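Local coordinates for single-stranded DNA-binding protein (Enterobacter phage Enc34, PDB 5ODK), which binds single-stranded DNA, probably during phage DNA replication, through a domain built on the OB fold, at residues Gly21-Ser26 and Ile149-Gln154; Asn27-Tyr32 and Gly142-Ser147; Ser50-Met55 and Met108-Ala113; Val121-Arg126 and Ala136-Gly141. All blocks are in the same frame, centred on the assembly; numbering follows the deposited sequence. Where two conformers were deposited one is given.

Contact 1 (Gly21-Ser26 and Ile149-Gln154). With PO4 (phosphate ion), chain D.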
# COMPACT_ATOMS: atom_id res chain seq x y z
N GLY A 21 -12.74 -3.83 5.83
CA GLY A 21 -11.42 -3.50 6.36
C GLY A 21 -10.39 -3.09 5.34
O GLY A 21 -9.29 -2.68 5.69
N HIS A 22 -10.73 -3.22 4.05
CA HIS A 22 -9.88 -2.68 3.02
C HIS A 22 -9.69 -1.19 3.18
O HIS A 22 -10.59 -0.51 3.72
CB HIS A 22 -10.47 -2.96 1.62
CG HIS A 22 -10.53 -4.41 1.28
ND1 HIS A 22 -11.54 -5.22 1.71
CD2 HIS A 22 -9.72 -5.18 0.50
CE1 HIS A 22 -11.37 -6.43 1.20
NE2 HIS A 22 -10.24 -6.44 0.49
N ILE A 23 -8.54 -0.71 2.74
CA ILE A 23 -8.18 0.69 2.82
C ILE A 23 -7.69 1.12 1.45
O ILE A 23 -6.73 0.55 0.92
CB ILE A 23 -7.05 0.92 3.86
CG1 ILE A 23 -7.44 0.32 5.21
CG2 ILE A 23 -6.73 2.41 3.98
CD1 ILE A 23 -6.28 0.25 6.18
N LYS A 24 -8.30 2.17 0.90
CA LYS A 24 -7.78 2.82 -0.31
C LYS A 24 -6.94 4.02 0.11
O LYS A 24 -7.43 4.85 0.88
CB LYS A 24 -8.90 3.28 -1.25
CG LYS A 24 -8.40 3.92 -2.54
CD LYS A 24 -9.57 4.30 -3.44
CE LYS A 24 -9.13 4.96 -4.73
NZ LYS A 24 -10.34 5.23 -5.57
N VAL A 25 -5.69 4.06 -0.33
CA VAL A 25 -4.83 5.22 -0.22
C VAL A 25 -4.72 5.83 -1.59
O VAL A 25 -4.31 5.16 -2.55
CB VAL A 25 -3.47 4.94 0.42
CG1 VAL A 25 -3.65 4.55 1.88
CG2 VAL A 25 -2.62 3.97 -0.36
N SER A 26 -5.15 7.08 -1.72
CA SER A 26 -5.27 7.73 -3.02
C SER A 26 -4.18 8.74 -3.22
O SER A 26 -3.81 9.46 -2.28
CB SER A 26 -6.63 8.36 -3.20
OG SER A 26 -7.66 7.40 -3.00
N ILE A 149 -5.29 -1.71 -0.15
CA ILE A 149 -4.52 -2.61 0.68
C ILE A 149 -5.40 -3.13 1.82
O ILE A 149 -6.49 -2.60 2.06
CB ILE A 149 -3.25 -1.91 1.25
CG1 ILE A 149 -3.62 -0.74 2.17
CG2 ILE A 149 -2.35 -1.43 0.11
CD1 ILE A 149 -2.45 -0.15 2.91
N ARG A 150 -4.93 -4.15 2.51
CA ARG A 150 -5.61 -4.54 3.76
C ARG A 150 -4.58 -5.15 4.69
O ARG A 150 -3.80 -6.00 4.27
CB ARG A 150 -6.75 -5.52 3.53
CG ARG A 150 -7.63 -5.57 4.77
CD ARG A 150 -8.94 -6.29 4.55
NE ARG A 150 -8.74 -7.73 4.40
CZ ARG A 150 -9.74 -8.61 4.33
NH1 ARG A 150 -11.03 -8.20 4.29
NH2 ARG A 150 -9.47 -9.89 4.28
N PRO A 151 -4.59 -4.74 5.97
CA PRO A 151 -3.60 -5.31 6.90
C PRO A 151 -3.85 -6.80 7.19
O PRO A 151 -4.97 -7.32 7.04
CB PRO A 151 -3.87 -4.53 8.18
CG PRO A 151 -4.52 -3.27 7.75
CD PRO A 151 -5.43 -3.72 6.63
N TRP A 152 -2.79 -7.47 7.62
CA TRP A 152 -2.86 -8.82 8.17
C TRP A 152 -1.72 -8.98 9.17
O TRP A 152 -0.72 -8.28 9.11
CB TRP A 152 -2.82 -9.90 7.09
CG TRP A 152 -1.63 -9.98 6.23
CD1 TRP A 152 -1.36 -9.21 5.13
CD2 TRP A 152 -0.57 -10.92 6.34
NE1 TRP A 152 -0.18 -9.59 4.56
CE2 TRP A 152 0.32 -10.67 5.25
CE3 TRP A 152 -0.29 -11.98 7.21
CZ2 TRP A 152 1.47 -11.43 5.04
CZ3 TRP A 152 0.86 -12.76 6.97
CH2 TRP A 152 1.73 -12.46 5.89
N SER A 153 -1.91 -9.91 10.09
CA SER A 153 -0.97 -10.12 11.17
C SER A 153 -0.16 -11.39 10.94
O SER A 153 -0.67 -12.40 10.45
CB SER A 153 -1.70 -10.16 12.51
OG SER A 153 -2.72 -11.13 12.50
N GLN A 154 1.10 -11.33 11.34
CA GLN A 154 2.02 -12.44 11.19
C GLN A 154 2.82 -12.68 12.45
O GLN A 154 3.32 -11.75 13.04
CB GLN A 154 2.92 -12.19 9.99
CG GLN A 154 3.79 -13.38 9.59
CD GLN A 154 4.56 -13.06 8.33
OE1 GLN A 154 5.15 -11.98 8.23
NE2 GLN A 154 4.58 -14.00 7.39
P PO4 D . -6.62 -11.99 5.99
O1 PO4 D . -6.96 -11.09 4.90
O2 PO4 D . -7.92 -12.76 6.26
O3 PO4 D . -5.45 -12.95 5.69
O4 PO4 D . -6.28 -11.22 7.28

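Contact 2 (Asn27-Tyr32 and Gly142-Ser147)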
# COMPACT_ATOMS: atom_id res chain seq x y z
N ASN A 27 -3.68 8.85 -4.46
CA ASN A 27 -2.73 9.89 -4.82
C ASN A 27 -1.46 9.83 -3.99
O ASN A 27 -1.12 10.75 -3.22
CB ASN A 27 -3.44 11.24 -4.76
CG ASN A 27 -4.70 11.25 -5.59
OD1 ASN A 27 -4.65 10.90 -6.80
ND2 ASN A 27 -5.85 11.56 -4.97
N VAL A 28 -0.77 8.73 -4.18
CA VAL A 28 0.51 8.43 -3.52
C VAL A 28 1.54 8.13 -4.60
O VAL A 28 1.16 7.71 -5.71
CB VAL A 28 0.38 7.30 -2.50
CG1 VAL A 28 -0.59 7.70 -1.41
CG2 VAL A 28 -0.04 5.99 -3.17
N ARG A 29 2.82 8.32 -4.29
CA ARG A 29 3.83 8.06 -5.30
C ARG A 29 4.37 6.66 -5.11
O ARG A 29 4.67 6.24 -4.02
CB ARG A 29 4.95 9.12 -5.21
CG ARG A 29 5.78 9.30 -6.46
CD ARG A 29 6.63 10.56 -6.37
NE ARG A 29 7.38 10.72 -7.59
CZ ARG A 29 8.36 11.58 -7.75
NH1 ARG A 29 8.72 12.39 -6.76
NH2 ARG A 29 9.00 11.61 -8.89
N CYS A 30 4.51 5.92 -6.19
CA CYS A 30 5.00 4.58 -6.01
C CYS A 30 6.49 4.45 -6.21
O CYS A 30 7.15 5.26 -6.86
CB CYS A 30 4.28 3.57 -6.85
SG CYS A 30 4.86 3.44 -8.51
N SER A 31 7.00 3.37 -5.63
CA SER A 31 8.40 3.05 -5.63
C SER A 31 8.52 1.51 -5.69
O SER A 31 7.68 0.78 -5.17
CB SER A 31 8.94 3.63 -4.33
OG SER A 31 10.26 3.30 -4.13
N TYR A 32 9.57 1.03 -6.34
CA TYR A 32 9.87 -0.40 -6.39
C TYR A 32 8.66 -1.26 -6.78
O TYR A 32 8.39 -2.29 -6.16
CB TYR A 32 10.47 -0.89 -5.07
CG TYR A 32 11.68 -0.13 -4.63
CD1 TYR A 32 12.85 -0.20 -5.34
CD2 TYR A 32 11.65 0.65 -3.48
CE1 TYR A 32 13.98 0.49 -4.94
CE2 TYR A 32 12.77 1.35 -3.07
CZ TYR A 32 13.93 1.27 -3.81
OH TYR A 32 15.08 1.94 -3.43
N GLY A 142 8.10 6.17 -9.30
CA GLY A 142 8.06 7.60 -9.49
C GLY A 142 6.72 8.13 -9.97
O GLY A 142 6.45 9.31 -9.83
N CYS A 143 5.90 7.28 -10.59
CA CYS A 143 4.56 7.68 -10.95
C CYS A 143 3.64 7.74 -9.73
O CYS A 143 3.99 7.22 -8.66
CB CYS A 143 3.97 6.85 -12.10
SG CYS A 143 3.29 5.27 -11.58
N TRP A 144 2.48 8.35 -9.90
CA TRP A 144 1.47 8.43 -8.84
C TRP A 144 0.36 7.44 -9.12
O TRP A 144 -0.06 7.24 -10.27
CB TRP A 144 0.91 9.84 -8.75
CG TRP A 144 1.96 10.83 -8.34
CD1 TRP A 144 2.93 11.36 -9.12
CD2 TRP A 144 2.15 11.40 -7.03
NE1 TRP A 144 3.73 12.20 -8.39
CE2 TRP A 144 3.28 12.22 -7.09
CE3 TRP A 144 1.49 11.25 -5.81
CZ2 TRP A 144 3.76 12.94 -5.98
CZ3 TRP A 144 1.97 11.94 -4.69
CH2 TRP A 144 3.10 12.77 -4.79
N VAL A 145 -0.14 6.84 -8.05
CA VAL A 145 -1.14 5.79 -8.06
C VAL A 145 -2.15 5.99 -6.94
O VAL A 145 -1.94 6.80 -6.03
CB VAL A 145 -0.49 4.38 -7.91
CG1 VAL A 145 0.52 4.15 -9.02
CG2 VAL A 145 0.16 4.19 -6.54
N SER A 146 -3.20 5.20 -6.98
CA SER A 146 -4.05 4.94 -5.84
C SER A 146 -4.08 3.45 -5.64
O SER A 146 -4.00 2.69 -6.60
CB SER A 146 -5.45 5.50 -6.04
OG SER A 146 -5.37 6.88 -6.18
N SER A 147 -4.16 2.98 -4.42
CA SER A 147 -4.01 1.55 -4.16
C SER A 147 -4.94 1.10 -3.06
O SER A 147 -5.13 1.84 -2.06
CB SER A 147 -2.56 1.25 -3.80
OG SER A 147 -2.31 -0.10 -3.47

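Contact 3 (Ser50-Met55 and Met108-Ala113)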
# COMPACT_ATOMS: atom_id res chain seq x y z
N SER A 50 4.66 -6.80 -5.25
CA SER A 50 4.88 -5.81 -4.20
C SER A 50 4.90 -4.38 -4.75
O SER A 50 5.07 -4.18 -5.96
CB SER A 50 6.17 -6.12 -3.44
OG SER A 50 7.27 -5.97 -4.29
N ILE A 51 4.79 -3.42 -3.85
CA ILE A 51 4.99 -2.04 -4.17
C ILE A 51 5.29 -1.29 -2.87
O ILE A 51 4.88 -1.75 -1.78
CB ILE A 51 3.73 -1.44 -4.88
CG1 ILE A 51 4.05 -0.18 -5.67
CG2 ILE A 51 2.62 -1.21 -3.85
CD1 ILE A 51 2.93 0.16 -6.67
N THR A 52 5.99 -0.17 -2.99
CA THR A 52 6.12 0.79 -1.92
C THR A 52 5.30 2.02 -2.33
O THR A 52 5.34 2.46 -3.49
CB THR A 52 7.60 1.12 -1.67
OG1 THR A 52 8.24 -0.05 -1.15
CG2 THR A 52 7.72 2.28 -0.66
N LEU A 53 4.58 2.58 -1.38
CA LEU A 53 3.74 3.76 -1.59
C LEU A 53 4.27 4.87 -0.72
O LEU A 53 4.44 4.69 0.50
CB LEU A 53 2.29 3.46 -1.27
CG LEU A 53 1.69 2.25 -1.99
CD1 LEU A 53 0.32 1.94 -1.44
CD2 LEU A 53 1.61 2.43 -3.51
N LEU A 54 4.56 6.02 -1.32
CA LEU A 54 5.04 7.18 -0.62
C LEU A 54 3.87 8.13 -0.49
O LEU A 54 3.37 8.69 -1.49
CB LEU A 54 6.18 7.80 -1.41
CG LEU A 54 7.35 6.87 -1.67
CD1 LEU A 54 8.36 7.57 -2.54
CD2 LEU A 54 7.99 6.37 -0.38
N MET A 55 3.38 8.30 0.74
CA MET A 55 2.14 9.00 0.97
C MET A 55 2.44 10.36 1.62
O MET A 55 2.88 10.41 2.77
CB MET A 55 1.25 8.12 1.85
CG MET A 55 -0.09 8.70 2.11
SD MET A 55 -1.21 7.47 2.81
CE MET A 55 -0.66 7.42 4.49
N MET A 108 7.06 12.03 3.77
CA MET A 108 6.21 10.90 3.39
C MET A 108 6.01 9.89 4.50
O MET A 108 6.94 9.66 5.27
CB MET A 108 6.83 10.12 2.21
CG MET A 108 7.14 10.91 0.97
SD MET A 108 5.63 11.38 0.11
CE MET A 108 6.22 11.74 -1.53
N TRP A 109 4.83 9.28 4.54
CA TRP A 109 4.65 7.97 5.14
C TRP A 109 5.04 6.95 4.07
O TRP A 109 4.70 7.13 2.90
CB TRP A 109 3.21 7.71 5.59
CG TRP A 109 2.71 8.73 6.59
CD1 TRP A 109 1.74 9.70 6.39
CD2 TRP A 109 3.19 8.91 7.88
NE1 TRP A 109 1.58 10.44 7.49
CE2 TRP A 109 2.47 9.99 8.44
CE3 TRP A 109 4.14 8.26 8.66
CZ2 TRP A 109 2.69 10.45 9.74
CZ3 TRP A 109 4.38 8.71 9.93
CH2 TRP A 109 3.65 9.79 10.47
N VAL A 110 5.73 5.88 4.47
CA VAL A 110 6.22 4.86 3.52
C VAL A 110 5.48 3.59 3.83
O VAL A 110 5.65 3.01 4.90
CB VAL A 110 7.75 4.67 3.65
CG1 VAL A 110 8.26 3.65 2.63
CG2 VAL A 110 8.45 6.01 3.49
N ILE A 111 4.68 3.12 2.86
CA ILE A 111 3.89 1.92 3.01
C ILE A 111 4.46 0.82 2.13
O ILE A 111 4.68 1.05 0.92
CB ILE A 111 2.43 2.18 2.64
CG1 ILE A 111 1.76 3.08 3.69
CG2 ILE A 111 1.66 0.90 2.42
CD1 ILE A 111 0.44 3.67 3.23
N SER A 112 4.66 -0.37 2.69
CA SER A 112 5.05 -1.53 1.92
C SER A 112 3.92 -2.52 1.89
O SER A 112 3.35 -2.86 2.92
CB SER A 112 6.24 -2.18 2.61
OG SER A 112 7.26 -1.23 2.76
N ALA A 113 3.54 -2.96 0.69
CA ALA A 113 2.43 -3.91 0.53
C ALA A 113 2.88 -4.99 -0.43
O ALA A 113 3.60 -4.72 -1.40
CB ALA A 113 1.18 -3.19 0.06

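Contact 4 (Val121-Arg126 and Ala136-Gly141)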
# COMPACT_ATOMS: atom_id res chain seq x y z
N VAL A 121 -4.43 -4.34 -11.64
CA VAL A 121 -3.55 -3.27 -12.10
C VAL A 121 -4.29 -2.50 -13.18
O VAL A 121 -4.56 -3.06 -14.25
CB VAL A 121 -2.22 -3.82 -12.66
CG1 VAL A 121 -1.34 -2.68 -13.12
CG2 VAL A 121 -1.51 -4.67 -11.63
N LEU A 122 -4.64 -1.26 -12.88
CA LEU A 122 -5.45 -0.46 -13.76
C LEU A 122 -4.62 0.70 -14.31
O LEU A 122 -3.87 1.36 -13.60
CB LEU A 122 -6.68 0.08 -13.03
CG LEU A 122 -7.53 -0.92 -12.23
CD1 LEU A 122 -8.73 -0.16 -11.64
CD2 LEU A 122 -8.01 -2.15 -12.95
N ASN A 123 -4.80 0.92 -15.62
CA ASN A 123 -4.19 2.05 -16.28
C ASN A 123 -4.94 3.34 -15.93
O ASN A 123 -5.92 3.34 -15.18
CB ASN A 123 -4.07 1.77 -17.79
CG ASN A 123 -5.39 1.78 -18.53
OD1 ASN A 123 -6.42 2.20 -18.01
ND2 ASN A 123 -5.36 1.31 -19.79
N MET A 124 -4.49 4.45 -16.50
CA MET A 124 -5.07 5.73 -16.19
C MET A 124 -6.56 5.85 -16.54
O MET A 124 -7.28 6.68 -15.97
CB MET A 124 -4.27 6.80 -16.89
CG MET A 124 -4.54 8.19 -16.37
SD MET A 124 -3.32 9.31 -17.04
CE MET A 124 -2.02 8.81 -15.98
N GLU A 125 -6.97 5.09 -17.56
CA GLU A 125 -8.36 4.98 -17.97
C GLU A 125 -9.17 3.94 -17.19
O GLU A 125 -10.29 3.62 -17.58
CB GLU A 125 -8.43 4.71 -19.48
CG GLU A 125 -7.68 5.73 -20.36
CD GLU A 125 -8.53 6.88 -20.80
OE1 GLU A 125 -9.25 6.72 -21.80
OE2 GLU A 125 -8.43 7.96 -20.18
N ARG A 126 -8.61 3.44 -16.07
CA ARG A 126 -9.30 2.50 -15.20
C ARG A 126 -9.59 1.16 -15.88
O ARG A 126 -10.53 0.45 -15.55
CB ARG A 126 -10.59 3.06 -14.61
CG ARG A 126 -10.38 4.32 -13.79
CD ARG A 126 -11.69 5.04 -13.40
NE ARG A 126 -12.49 5.34 -14.61
CZ ARG A 126 -12.22 6.31 -15.50
NH1 ARG A 126 -11.18 7.14 -15.36
NH2 ARG A 126 -13.02 6.46 -16.55
N ALA A 136 4.58 -3.24 -16.41
CA ALA A 136 5.83 -2.64 -15.97
C ALA A 136 6.05 -1.24 -16.57
O ALA A 136 6.59 -0.36 -15.93
CB ALA A 136 7.02 -3.55 -16.25
N GLU A 137 5.68 -1.07 -17.85
CA GLU A 137 5.80 0.23 -18.49
C GLU A 137 4.83 1.27 -17.91
O GLU A 137 5.18 2.46 -17.79
CB GLU A 137 5.45 0.13 -19.98
CG GLU A 137 6.48 -0.45 -20.88
CD GLU A 137 6.15 -0.30 -22.35
OE1 GLU A 137 4.98 -0.02 -22.73
OE2 GLU A 137 7.08 -0.49 -23.13
N GLU A 138 3.60 0.84 -17.63
CA GLU A 138 2.53 1.75 -17.21
C GLU A 138 2.83 2.32 -15.82
O GLU A 138 2.67 3.52 -15.58
CB GLU A 138 1.17 1.02 -17.15
CG GLU A 138 -0.07 1.81 -16.69
CD GLU A 138 -0.68 2.65 -17.78
OE1 GLU A 138 -0.38 2.39 -18.97
OE2 GLU A 138 -1.46 3.56 -17.43
N ILE A 139 3.18 1.44 -14.90
CA ILE A 139 3.35 1.83 -13.48
C ILE A 139 4.83 1.65 -13.11
O ILE A 139 5.29 0.59 -12.71
CB ILE A 139 2.35 1.09 -12.58
CG1 ILE A 139 0.92 1.50 -12.99
CG2 ILE A 139 2.61 1.41 -11.11
CD1 ILE A 139 -0.17 0.71 -12.33
N TYR A 140 5.57 2.73 -13.25
CA TYR A 140 7.00 2.76 -12.99
C TYR A 140 7.23 3.48 -11.67
O TYR A 140 6.45 4.35 -11.29
CB TYR A 140 7.74 3.44 -14.17
CG TYR A 140 7.18 4.80 -14.50
CD1 TYR A 140 6.13 4.95 -15.40
CD2 TYR A 140 7.64 5.94 -13.86
CE1 TYR A 140 5.54 6.17 -15.63
CE2 TYR A 140 7.07 7.18 -14.10
CZ TYR A 140 6.02 7.29 -14.98
OH TYR A 140 5.44 8.50 -15.21
N GLY A 141 8.36 3.20 -11.03
CA GLY A 141 8.71 3.88 -9.79
C GLY A 141 8.82 5.36 -10.07
O GLY A 141 9.55 5.78 -10.99
O HOH W 1 -2.70 1.12 -21.13

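Contact 1 (Gly21-Ser26 and Ile149-Gln154)
Ile-149 O takes the amide of Ile-23, N to O 2.9 Å and close to straight at 164°, while the CA of His-22 leans on the same oxygen at 3.5 Å as a CA-H...O contact. The return bond, Ile-149 N to Ile-23 O, completes one antiparallel hydrogen-bonded pair; toward Gly-21 the first chain leaves the strand, while strand 144-156 runs on beside strand 159-173. The two isoleucines of the pair share the buried face, where Ile-23 CB meets Ile-149 CG1 at 4.2 Å. Further out, Ile-23 CD1 reaches Pro-151 CD (4.1 Å), the two side chains at about a right angle, and helix 61-76 lies against both. On the partly exposed side Arg-150 crosses His-22. Arg-150 CD sits 4.0 Å from the centroid of the His-22 ring, almost on its normal, as a CH-pi contact; the bend at chi3 (71°) then turns NE and the guanidinium, whose plane is tilted 37° from the ring. Arg-150 NH1 bonds to the carbonyl of Ser-20, whose OG holds His-22 ND1. Arg-150 NH2 donates a hydrogen bond to phosphate O1 (2.9 Å), which lies at the guanidinium edge. The contact joins strand 23-26 to the long strand 144-156 of the OB-fold sheet. The phosphate is probably from the crystallisation liquor, but a guanidinium steadied by Ser-20 O and the imidazole face marks this edge as able to take an anion.

Contact 2 (Asn27-Tyr32 and Gly142-Ser147)
Arg-29 lies across one face of the Trp-144 indole, on a junction of the OB fold where the short segments 28-31 and 144-147 run at 99° to each other; the pairing begins with a G1 beta bulge in which Asn-27 and Val-28 both face Val-145. Arg-29 CB sits 3.8 Å from the centroid of the six-membered ring of Trp-144, practically on its normal. With CG opposite the backbone N (chi1 -158°) and the chain extended to NE, CD passes on above CZ2 and the guanidinium is turned nearly parallel to the indole, the planes 8° apart. There Arg-29 NE gives Gly-142 O a straight bond of 2.8 Å, the carbonyl oxygen lying near the guanidinium plane, and NH2 goes on to the carbonyl of Glu-176. Trp-144 NE1 is held by Asp-175, and the rim of the indole at CZ3 abuts Asn-27 O. The other side of the sheet is apolar: Val-28 and Val-145 cross obliquely, their CG2 methyls 3.8 Å apart, and Val-145 CG2 also nears Cys-30 CB. At the bulge, Asn-27 N bonds to Ser-146 OG, while its amide side chain turns to Asn-14 and Arg-172. Beyond the valines the two sulfurs face each other without a disulfide, Cys-30 SG to Cys-143 SG 3.9 Å.

Contact 3 (Ser50-Met55 and Met108-Ala113)
Met-55 reaches over strand 108-113 and touches it along most of its side chain. Met-55 CB lies 3.7 Å from Trp-109 O, the carbonyl that also accepts the Met-55 amide. CG leaves opposite the backbone N (chi1 -177°), carrying the chain outward until Met-55 SD comes within 4.2 Å of Ile-111 CD1. A bend at chi3 (78°) then turns the methyl: Met-55 CE packs on Trp-109 CD1 at 3.8 Å, obliquely to the indole, and on Ile-111 CD1 at 4.1 Å. Ile-63, Lys-64 and Ile-67 of helix 61-76 close over the same methionine, and the indole has cation-pi partners in Lys-57 and Lys-64. The strands are antiparallel neighbours in the curled sheet of the OB fold, with hydrogen-bonded pairs at Ile-51 and Ala-113, Leu-53 and Ile-111, and Met-55 and Trp-109. Leu-53 and Ile-111 add a contact between their CB atoms on the Met-55 side, towards the interior. The reverse side carries Thr-52, Leu-54, Val-110 and Ser-112. Here Leu-54 and Val-110 run side by side, CD2 to CG2 3.9 Å, and Val-110 CG1 fits against Thr-52 CG2 at 3.6 Å. Met-108, bent at chi2, folds over the Leu-54 to Met-55 link of strand 50-55, Met-108 SD 3.9 Å from Leu-54 CB and its CE at the same carbon.

Contact 4 (Val121-Arg126 and Ala136-Gly141)
Glu-138 makes the polar part of this contact, and its OE2 receives the amide of Met-124 at an N to O distance of 3.3 Å. The bond is long and bent (143°), and the amide comes to the anti side of the carboxylate, 31° out of its plane. Glu-138 OE2 also lies 3.2 Å from Asn-123 CB, so the carboxylate rests on the start of the turn as well as accepting from it. A bend at chi2 (81°) brings the acid across to this position from the last turn of helix 132-138. Water makes a second, looser link: it accepts from Asn-123 ND2 at 3.0 Å and donates weakly to Glu-138 OE1 at 3.4 Å. Asn-123 ND2 also bonds to Glu-127 OE1, which ties the amide back to its own loop. The backbone supplies the frame for these groups, a type I beta turn from Asn-123 to Arg-126 closed by Arg-126 N to Asn-123 O, 2.8 Å. It follows directly on strand 120-122, which pairs in parallel with strand 159-173 of the OB-fold sheet; the helix end across from it precedes the loop into strand 144-156. The apolar contact between the segments is on the buried side. Ile-139, the first residue to leave helical geometry, and Val-121 slide past each other in opposite directions, CD1 to CG1 3.7 Å, and Ile-139 CD1 also nears Leu-122 O at 4.0 Å. Val-169 of strand 159-173 lies against Ile-139 there.

In the fold
Contacts 1 and 2 share strand 144-156, which meets strand 23-26 and, after a corner in the chain, strand 28-34; contact 3 is next across the sheet, since 28-34 also pairs with 49-56. Contact 2 is buried, contacts 1 and 3 are partly buried near the chain centre, and contact 4 is peripheral, about 15 Å from that centre. The first three share an apolar interior: Val-25 packs on Leu-53 and Met-55, Ile-149 on Ala-113, and Cys-30 on Ile-51. Ile-139 of contact 4 joins Cys-30 and Val-145. Contact 3 relies on regular backbone pairing and apolar packing, contacts 1 and 2 each add an arginine over a ring, and contact 4 depends on a carboxylate, water and one small apolar touch.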